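Local coordinates for protein peptidase, M20/M25/M40 family (Staphylococcus aureus, PDB 4EWT) that probably hydrolyses amide bonds, such as those of N-acylated amino acids, as a dinuclear metal-dependent amidohydrolase of the M20 peptidase family, at residues Ile19-His24 / Ile368-Leu373; Pro27-His32 / Lys97-Ala102; Asp80-Thr85 / Pro360-Lys365. One frame throughout, in Å; residues are numbered along the deposited sequence.

Interaction 1: residues Ile19-His24 / Ile368-Leu373; sequences IRRYLH and ISEKSL
Arg20 and Leu373 mark the closest backbone approach, CA to CA 8.8 Å, between a turn of helix 13-25 and the type I turn Ser369-Ser372 that leads into helix 372-386. Long side chains bridge this gap. Glu370 receives two arginines from neighbouring positions on helix 13-25. Arg21 meets the carboxylate side-on. Its NH2 gives a nearly straight bond to Glu370 OE1 at 2.7 Å, and its NE bonds to Glu370 OE2 at 3.2 Å. Both oxygens use their syn lone pairs, and the two flat groups lie only 7° apart. An extended run from CG to NE (chi2 -176°) carries the Arg21 guanidinium out to Glu370, which lies at its edge. Arg20 comes in differently. Its NH1 reaches Glu370 OE2 at 3.0 Å from above the carboxylate plane, and the guanidinium stands 83° to that plane. OE2 therefore accepts twice, which should favour the charged carboxylate. Ile368 CG1 lies over one face of the Arg20 guanidinium. Arg20 has a second acidic partner: its NE meets Asp106. Leu373 CD1 packs on Arg20 CB at 4.3 Å. Within 368-373, Ser369 OG accepts from Lys371 N, a capping bond, while Ser369 O accepts from both N and OG of Ser372. The arrangement is a salt-bridge network joining an N-terminal helix to the capped start of the C-terminal helix in the catalytic domain.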
loop_
_atom_site.group_PDB
_atom_site.type_symbol
_atom_site.label_atom_id
_atom_site.label_comp_id
_atom_site.label_asym_id
_atom_site.label_seq_id
_atom_site.Cartn_x
_atom_site.Cartn_y
_atom_site.Cartn_z
ATOM N N ILE A 19 6.119 17.627 51.803
ATOM C CA ILE A 19 6.710 18.405 50.713
ATOM C C ILE A 19 6.196 17.972 49.329
ATOM O O ILE A 19 5.944 18.825 48.473
ATOM C CB ILE A 19 8.262 18.411 50.779
ATOM C CG1 ILE A 19 8.733 19.262 51.979
ATOM C CG2 ILE A 19 8.861 18.939 49.477
ATOM C CD1 ILE A 19 10.197 19.039 52.373
ATOM N N ARG A 20 6.010 16.697 49.121
ATOM C CA ARG A 20 5.524 16.255 47.846
ATOM C C ARG A 20 4.143 16.856 47.586
ATOM O O ARG A 20 3.873 17.387 46.549
ATOM C CB ARG A 20 5.411 14.760 47.820
ATOM C CG ARG A 20 4.026 14.346 47.443
ATOM C CD ARG A 20 3.986 13.033 46.765
ATOM N NE ARG A 20 3.197 13.081 45.546
ATOM C CZ ARG A 20 2.064 12.429 45.347
ATOM N NH1 ARG A 20 1.551 11.692 46.286
ATOM N NH2 ARG A 20 1.436 12.546 44.202
ATOM N N ARG A 21 3.314 16.788 48.604
ATOM C CA ARG A 21 1.932 17.236 48.539
ATOM C C ARG A 21 1.809 18.726 48.252
ATOM O O ARG A 21 0.989 19.131 47.426
ATOM C CB ARG A 21 1.201 16.864 49.824
ATOM C CG ARG A 21 1.072 15.367 49.990
ATOM C CD ARG A 21 0.267 14.982 51.207
ATOM N NE ARG A 21 0.221 13.529 51.332
ATOM C CZ ARG A 21 -0.613 12.859 52.118
ATOM N NH1 ARG A 21 -1.505 13.503 52.862
ATOM N NH2 ARG A 21 -0.556 11.534 52.148
ATOM N N TYR A 22 2.626 19.536 48.924
ATOM C CA TYR A 22 2.687 20.960 48.616
ATOM C C TYR A 22 3.075 21.210 47.148
ATOM O O TYR A 22 2.460 22.038 46.474
ATOM C CB TYR A 22 3.643 21.708 49.554
ATOM C CG TYR A 22 3.752 23.169 49.181
ATOM C CD1 TYR A 22 2.849 24.106 49.684
ATOM C CD2 TYR A 22 4.726 23.607 48.278
ATOM C CE1 TYR A 22 2.933 25.450 49.323
ATOM C CE2 TYR A 22 4.813 24.943 47.905
ATOM C CZ TYR A 22 3.919 25.856 48.430
ATOM O OH TYR A 22 4.016 27.178 48.058
ATOM N N LEU A 23 4.095 20.498 46.668
ATOM C CA LEU A 23 4.559 20.661 45.290
ATOM C C LEU A 23 3.555 20.124 44.271
ATOM O O LEU A 23 3.415 20.679 43.180
ATOM C CB LEU A 23 5.912 19.984 45.085
ATOM C CG LEU A 23 7.133 20.579 45.780
ATOM C CD1 LEU A 23 8.282 19.587 45.705
ATOM C CD2 LEU A 23 7.521 21.915 45.164
ATOM N N HIS A 24 2.874 19.040 44.639
ATOM C CA HIS A 24 1.822 18.449 43.824
ATOM C C HIS A 24 0.675 19.444 43.610
ATOM O O HIS A 24 0.077 19.496 42.526
ATOM C CB HIS A 24 1.296 17.169 44.483
ATOM C CG HIS A 24 0.491 16.307 43.563
ATOM N ND1 HIS A 24 1.068 15.389 42.711
ATOM C CD2 HIS A 24 -0.844 16.230 43.353
ATOM C CE1 HIS A 24 0.121 14.786 42.013
ATOM N NE2 HIS A 24 -1.048 15.274 42.387
ATOM N N ILE A 368 1.001 7.444 42.683
ATOM C CA ILE A 368 2.084 6.603 43.175
ATOM C C ILE A 368 1.909 6.245 44.662
ATOM O O ILE A 368 1.252 6.974 45.409
ATOM C CB ILE A 368 3.458 7.293 42.960
ATOM C CG1 ILE A 368 3.476 8.678 43.630
ATOM C CG2 ILE A 368 3.780 7.387 41.466
ATOM C CD1 ILE A 368 4.754 9.486 43.428
ATOM N N SER A 369 2.472 5.132 45.067
ATOM C CA SER A 369 2.617 4.836 46.443
ATOM C C SER A 369 3.649 5.782 47.027
ATOM O O SER A 369 4.733 5.899 46.511
ATOM C CB SER A 369 3.100 3.436 46.603
ATOM O OG SER A 369 3.870 3.389 47.758
ATOM N N GLU A 370 3.293 6.453 48.115
ATOM C CA GLU A 370 4.143 7.499 48.684
ATOM C C GLU A 370 5.340 6.955 49.457
ATOM O O GLU A 370 6.194 7.729 49.912
ATOM C CB GLU A 370 3.321 8.471 49.542
ATOM C CG GLU A 370 2.567 9.508 48.711
ATOM C CD GLU A 370 1.782 10.500 49.550
ATOM O OE1 GLU A 370 1.023 10.069 50.441
ATOM O OE2 GLU A 370 1.917 11.718 49.308
ATOM N N LYS A 371 5.417 5.632 49.590
ATOM C CA LYS A 371 6.577 5.022 50.227
ATOM C C LYS A 371 7.732 4.807 49.249
ATOM O O LYS A 371 8.781 4.280 49.625
ATOM C CB LYS A 371 6.206 3.739 50.977
ATOM C CG LYS A 371 5.790 2.576 50.113
ATOM C CD LYS A 371 5.125 1.498 50.967
ATOM C CE LYS A 371 3.760 1.940 51.477
ATOM N NZ LYS A 371 3.254 1.040 52.559
ATOM N N SER A 372 7.529 5.227 47.997
ATOM C CA SER A 372 8.618 5.344 47.032
ATOM C C SER A 372 9.560 6.483 47.419
ATOM O O SER A 372 10.729 6.475 47.028
ATOM C CB SER A 372 8.072 5.592 45.625
ATOM O OG SER A 372 7.310 6.789 45.568
ATOM N N LEU A 373 9.048 7.457 48.179
ATOM C CA LEU A 373 9.847 8.617 48.607
ATOM C C LEU A 373 11.036 8.196 49.465
ATOM O O LEU A 373 12.185 8.520 49.160
ATOM C CB LEU A 373 8.992 9.642 49.368
ATOM C CG LEU A 373 7.976 10.492 48.597
ATOM C CD1 LEU A 373 6.990 11.138 49.547
ATOM C CD2 LEU A 373 8.651 11.560 47.759
#

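Interaction 2: residues Pro27-His32 / Lys97-Ala102; sequences PELSFH and KGVMHA
Pro27 and Val99 form the centre of this contact, with Pro27 CB 3.6 Å from Val99 CG2. The same methyl also lies against the carbonyl oxygen of Pro27. Leu29, two residues after Pro27, also reaches the valine: its CD1 sits 3.6 Å from Val99 CB. Pro27 reaches further along 97-102. Its CG rests 3.5 Å from the backbone oxygen Val99 O, and its CB lies 3.5 Å from His101 CD2, meeting the imidazole obliquely. The proline thus fits between the valine and the histidine.

The next shell holds both segments. Glu28 pairs through its backbone with Ala81, and Met100 does so with Leu82, so the loop 80-85 links the two. The CB of Glu28 points away from 97-102, and its carboxylate bonds to Thr36 OG1 and to Glu35 N, at the start of helix 34-43. Val99 O accepts from Ser94 OG, and a type II turn from Leu29 to His32 bends the first segment onward. His101 is the centre of an inverse gamma turn just before the metal ligand Cys103. Carbon atoms meet one another and backbone carbonyls, without hydrogen bonds between the segments, so close fit joins these loops beside the metal centre.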
loop_
_atom_site.group_PDB
_atom_site.type_symbol
_atom_site.label_atom_id
_atom_site.label_comp_id
_atom_site.label_asym_id
_atom_site.label_seq_id
_atom_site.Cartn_x
_atom_site.Cartn_y
_atom_site.Cartn_z
ATOM N N PRO A 27 1.796 22.775 40.813
ATOM C CA PRO A 27 2.639 22.390 39.679
ATOM C C PRO A 27 2.780 23.520 38.667
ATOM O O PRO A 27 1.861 24.333 38.503
ATOM C CB PRO A 27 1.875 21.219 39.064
ATOM C CG PRO A 27 0.443 21.540 39.333
ATOM C CD PRO A 27 0.427 22.231 40.680
ATOM N N GLU A 28 3.931 23.578 38.008
ATOM C CA GLU A 28 4.152 24.555 36.951
ATOM C C GLU A 28 4.729 23.912 35.707
ATOM O O GLU A 28 5.521 22.972 35.792
ATOM C CB GLU A 28 5.078 25.664 37.421
ATOM C CG GLU A 28 4.422 26.653 38.363
ATOM C CD GLU A 28 5.432 27.490 39.099
ATOM O OE1 GLU A 28 6.502 26.948 39.459
ATOM O OE2 GLU A 28 5.159 28.685 39.315
ATOM N N LEU A 29 4.330 24.449 34.560
ATOM C CA LEU A 29 4.766 23.970 33.249
ATOM C C LEU A 29 6.260 24.162 33.005
ATOM O O LEU A 29 6.893 25.027 33.622
ATOM C CB LEU A 29 3.973 24.703 32.157
ATOM C CG LEU A 29 2.739 24.059 31.521
ATOM C CD1 LEU A 29 2.212 22.855 32.275
ATOM C CD2 LEU A 29 1.653 25.108 31.339
ATOM N N SER A 30 6.800 23.360 32.085
ATOM C CA SER A 30 8.186 23.480 31.633
ATOM C C SER A 30 8.466 24.888 31.107
ATOM O O SER A 30 7.682 25.431 30.332
ATOM C CB SER A 30 8.482 22.456 30.535
ATOM O OG SER A 30 8.106 21.146 30.918
ATOM N N PHE A 31 9.581 25.467 31.550
ATOM C CA PHE A 31 9.998 26.835 31.198
ATOM C C PHE A 31 9.159 27.944 31.859
ATOM O O PHE A 31 9.316 29.123 31.531
ATOM C CB PHE A 31 10.089 27.035 29.676
ATOM C CG PHE A 31 11.006 26.059 28.984
ATOM C CD1 PHE A 31 12.393 26.185 29.089
ATOM C CD2 PHE A 31 10.485 25.020 28.219
ATOM C CE1 PHE A 31 13.245 25.287 28.447
ATOM C CE2 PHE A 31 11.327 24.118 27.570
ATOM C CZ PHE A 31 12.712 24.252 27.685
ATOM N N HIS A 32 8.281 27.563 32.789
ATOM C CA HIS A 32 7.472 28.526 33.552
ATOM C C HIS A 32 7.392 28.154 35.039
ATOM O O HIS A 32 6.414 28.472 35.721
ATOM C CB HIS A 32 6.066 28.649 32.958
ATOM C CG HIS A 32 6.052 28.995 31.501
ATOM N ND1 HIS A 32 6.098 30.294 31.041
ATOM C CD2 HIS A 32 6.004 28.208 30.400
ATOM C CE1 HIS A 32 6.077 30.294 29.720
ATOM N NE2 HIS A 32 6.018 29.040 29.306
ATOM N N LYS A 97 -5.099 25.212 37.389
ATOM C CA LYS A 97 -5.970 24.608 36.372
ATOM C C LYS A 97 -5.236 24.172 35.100
ATOM O O LYS A 97 -4.492 24.948 34.499
ATOM C CB LYS A 97 -7.126 25.553 36.029
ATOM N N GLY A 98 -5.436 22.919 34.707
ATOM C CA GLY A 98 -4.883 22.416 33.453
ATOM C C GLY A 98 -3.448 21.931 33.533
ATOM O O GLY A 98 -2.914 21.415 32.554
ATOM N N VAL A 99 -2.809 22.108 34.684
ATOM C CA VAL A 99 -1.474 21.543 34.895
ATOM C C VAL A 99 -1.427 20.617 36.116
ATOM O O VAL A 99 -2.150 20.833 37.089
ATOM C CB VAL A 99 -0.316 22.619 34.817
ATOM C CG1 VAL A 99 -0.836 24.020 35.014
ATOM C CG2 VAL A 99 0.846 22.313 35.769
ATOM N N MET A 100 -0.597 19.574 36.011
ATOM C CA MET A 100 -0.514 18.474 36.977
ATOM C C MET A 100 0.875 17.823 36.989
ATOM O O MET A 100 1.474 17.612 35.923
ATOM C CB MET A 100 -1.548 17.401 36.613
ATOM C CG MET A 100 -1.451 16.113 37.423
ATOM S SD MET A 100 -2.467 14.777 36.759
ATOM C CE MET A 100 -2.152 13.528 38.006
ATOM N N HIS A 101 1.372 17.484 38.181
ATOM C CA HIS A 101 2.568 16.640 38.300
ATOM C C HIS A 101 2.229 15.177 38.001
ATOM O O HIS A 101 2.106 14.357 38.922
ATOM C CB HIS A 101 3.225 16.770 39.674
ATOM C CG HIS A 101 4.218 17.886 39.767
ATOM N ND1 HIS A 101 5.403 17.891 39.057
ATOM C CD2 HIS A 101 4.208 19.028 40.495
ATOM C CE1 HIS A 101 6.076 18.992 39.339
ATOM N NE2 HIS A 101 5.371 19.700 40.206
ATOM N N ALA A 102 2.086 14.872 36.708
ATOM C CA ALA A 102 1.655 13.561 36.241
ATOM C C ALA A 102 2.802 12.581 35.959
ATOM O O ALA A 102 2.572 11.526 35.357
ATOM C CB ALA A 102 0.758 13.715 34.991
#

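Interaction 3: residues Asp80-Thr85 / Pro360-Lys365; sequences DALPIT and PHHHPK. With MN (manganese (II) ion), chain E.
Thr85 and Pro364 bring the two backbones closest, CA to CA 6.1 Å, and both segments are irregular. The type II turn Pro360-His363 bends the second segment, and His362 takes positive phi within it (74°). Pro83 centres an inverse gamma turn in the first. Leu82 approaches His362 from above. Its CD1 stands 3.5 Å from the centroid of the imidazole and only 5° off the ring normal, a CH-pi contact over the face. Its other methyl, CD2, lies 3.5 Å from His362 CE1. The His362 CG is anti to the carbonyl carbon (chi1 -69°), which places the ring under the leucine with NE2 facing the metal. Manganese lies in the ring plane at the edge, 2.5 Å from His362 NE2. A water is bound to the same ion at 2.4 Å, and Cys103 and Glu139 complete the protein ligands. This is one half of a dinuclear site like those of M20 peptidases. Here Cys103 is a ligand of both manganese ions. Beyond the metal the contact becomes backbone and methyl packing. Ile84 CD1 is close against His362 O, and Ile84 CG2 lies 4.2 Å from Pro364 CG. Pro364 CB touches Thr85 O at 3.5 Å. His198 of the second subunit also packs on His362.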
loop_
_atom_site.group_PDB
_atom_site.type_symbol
_atom_site.label_atom_id
_atom_site.label_comp_id
_atom_site.label_asym_id
_atom_site.label_seq_id
_atom_site.Cartn_x
_atom_site.Cartn_y
_atom_site.Cartn_z
ATOM N N ASP A 80 9.611 20.035 36.811
ATOM C CA ASP A 80 8.554 20.572 35.948
ATOM C C ASP A 80 7.343 19.646 35.909
ATOM O O ASP A 80 7.469 18.426 36.083
ATOM C CB ASP A 80 9.062 20.862 34.521
ATOM C CG ASP A 80 9.624 19.622 33.821
ATOM O OD1 ASP A 80 10.185 18.721 34.489
ATOM O OD2 ASP A 80 9.527 19.566 32.575
ATOM N N ALA A 81 6.173 20.238 35.688
ATOM C CA ALA A 81 4.923 19.490 35.564
ATOM C C ALA A 81 4.437 19.473 34.109
ATOM O O ALA A 81 5.154 19.928 33.220
ATOM C CB ALA A 81 3.869 20.077 36.481
ATOM N N LEU A 82 3.223 18.969 33.881
ATOM C CA LEU A 82 2.681 18.769 32.527
ATOM C C LEU A 82 1.337 19.483 32.299
ATOM O O LEU A 82 0.619 19.754 33.264
ATOM C CB LEU A 82 2.511 17.273 32.261
ATOM C CG LEU A 82 3.770 16.432 32.067
ATOM C CD1 LEU A 82 3.510 15.000 32.510
ATOM C CD2 LEU A 82 4.223 16.485 30.618
ATOM N N PRO A 83 0.994 19.787 31.022
ATOM C CA PRO A 83 -0.303 20.400 30.690
ATOM C C PRO A 83 -1.458 19.384 30.715
ATOM O O PRO A 83 -1.987 19.013 29.664
ATOM C CB PRO A 83 -0.082 20.936 29.268
ATOM C CG PRO A 83 0.935 20.009 28.677
ATOM C CD PRO A 83 1.856 19.657 29.826
ATOM N N ILE A 84 -1.835 18.952 31.917
ATOM C CA ILE A 84 -2.830 17.895 32.110
ATOM C C ILE A 84 -3.793 18.274 33.236
ATOM O O ILE A 84 -3.364 18.706 34.311
ATOM C CB ILE A 84 -2.136 16.534 32.429
ATOM C CG1 ILE A 84 -1.394 16.000 31.193
ATOM C CG2 ILE A 84 -3.136 15.499 32.940
ATOM C CD1 ILE A 84 -0.229 15.108 31.514
ATOM N N THR A 85 -5.071 18.047 33.019
ATOM C CA THR A 85 -6.076 18.337 33.997
ATOM C C THR A 85 -6.200 17.203 34.973
ATOM O O THR A 85 -6.576 16.124 34.592
ATOM C CB THR A 85 -7.398 18.557 33.297
ATOM O OG1 THR A 85 -7.343 19.808 32.625
ATOM C CG2 THR A 85 -8.498 18.578 34.277
ATOM N N PRO A 360 -0.751 4.718 34.154
ATOM C CA PRO A 360 0.590 5.073 33.685
ATOM C C PRO A 360 0.878 6.571 33.819
ATOM O O PRO A 360 -0.029 7.353 34.132
ATOM C CB PRO A 360 0.553 4.675 32.206
ATOM C CG PRO A 360 -0.864 4.875 31.806
ATOM C CD PRO A 360 -1.691 4.530 33.029
ATOM N N HIS A 361 2.128 6.952 33.563
ATOM C CA HIS A 361 2.564 8.354 33.585
ATOM C C HIS A 361 1.876 9.216 32.529
ATOM O O HIS A 361 1.516 8.727 31.450
ATOM C CB HIS A 361 4.083 8.435 33.415
ATOM C CG HIS A 361 4.847 7.900 34.584
ATOM N ND1 HIS A 361 4.778 6.580 34.978
ATOM C CD2 HIS A 361 5.700 8.505 35.444
ATOM C CE1 HIS A 361 5.549 6.397 36.034
ATOM N NE2 HIS A 361 6.118 7.549 36.339
ATOM N N HIS A 362 1.707 10.498 32.858
ATOM C CA HIS A 362 1.015 11.483 32.004
ATOM C C HIS A 362 -0.518 11.340 31.945
ATOM O O HIS A 362 -1.194 12.193 31.378
ATOM C CB HIS A 362 1.545 11.450 30.563
ATOM C CG HIS A 362 2.941 11.966 30.419
ATOM N ND1 HIS A 362 3.301 12.869 29.444
ATOM C CD2 HIS A 362 4.068 11.710 31.128
ATOM C CE1 HIS A 362 4.590 13.138 29.549
ATOM N NE2 HIS A 362 5.078 12.451 30.566
ATOM N N HIS A 363 -1.057 10.275 32.530
ATOM C CA HIS A 363 -2.512 10.071 32.625
ATOM C C HIS A 363 -3.119 10.972 33.721
ATOM O O HIS A 363 -2.495 11.164 34.764
ATOM C CB HIS A 363 -2.786 8.589 32.916
ATOM C CG HIS A 363 -4.224 8.187 32.799
ATOM N ND1 HIS A 363 -4.727 7.525 31.699
ATOM C CD2 HIS A 363 -5.261 8.329 33.658
ATOM C CE1 HIS A 363 -6.014 7.288 31.879
ATOM N NE2 HIS A 363 -6.362 7.764 33.061
ATOM N N PRO A 364 -4.325 11.540 33.484
ATOM C CA PRO A 364 -5.007 12.381 34.485
ATOM C C PRO A 364 -5.223 11.727 35.854
ATOM O O PRO A 364 -5.398 12.438 36.850
ATOM C CB PRO A 364 -6.369 12.664 33.836
ATOM C CG PRO A 364 -6.101 12.614 32.382
ATOM C CD PRO A 364 -5.035 11.565 32.188
ATOM N N LYS A 365 -5.214 10.396 35.901
ATOM C CA LYS A 365 -5.439 9.663 37.149
ATOM C C LYS A 365 -4.150 9.110 37.774
ATOM O O LYS A 365 -4.202 8.407 38.790
ATOM C CB LYS A 365 -6.493 8.553 36.964
ATOM C CG LYS A 365 -5.942 7.206 36.499
ATOM C CD LYS A 365 -6.688 6.040 37.133
ATOM C CE LYS A 365 -7.898 5.639 36.321
ATOM N NZ LYS A 365 -8.557 4.463 36.936
HETATM MN MN MN E . 7.174 12.515 31.936
HETATM O O HOH W 1 9.600 12.672 31.947
#

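Interactions 2 and 3 lie close together, their centres about 8 Å apart, and touch directly. Ser30 OG is 2.7 Å from Asp80 OD2, and Glu28 O is 2.8 Å from Ala81 N, both probable hydrogen bonds. Asp80 OD2 also accepts from the backbone N of Glu139, a manganese ligand, so segment 27-32 reaches the site through segment 80-85. Interaction 1 lies about 16 Å from interaction 2 and 15 Å from interaction 3, centre to centre. It still touches interaction 2, with Leu23 O 3.3 Å from His101 CD2. The side chains of Ile368 and His101 are about 10 Å and 8 Å from a bound manganese ion. The loop carrying His362 runs on into interaction 1.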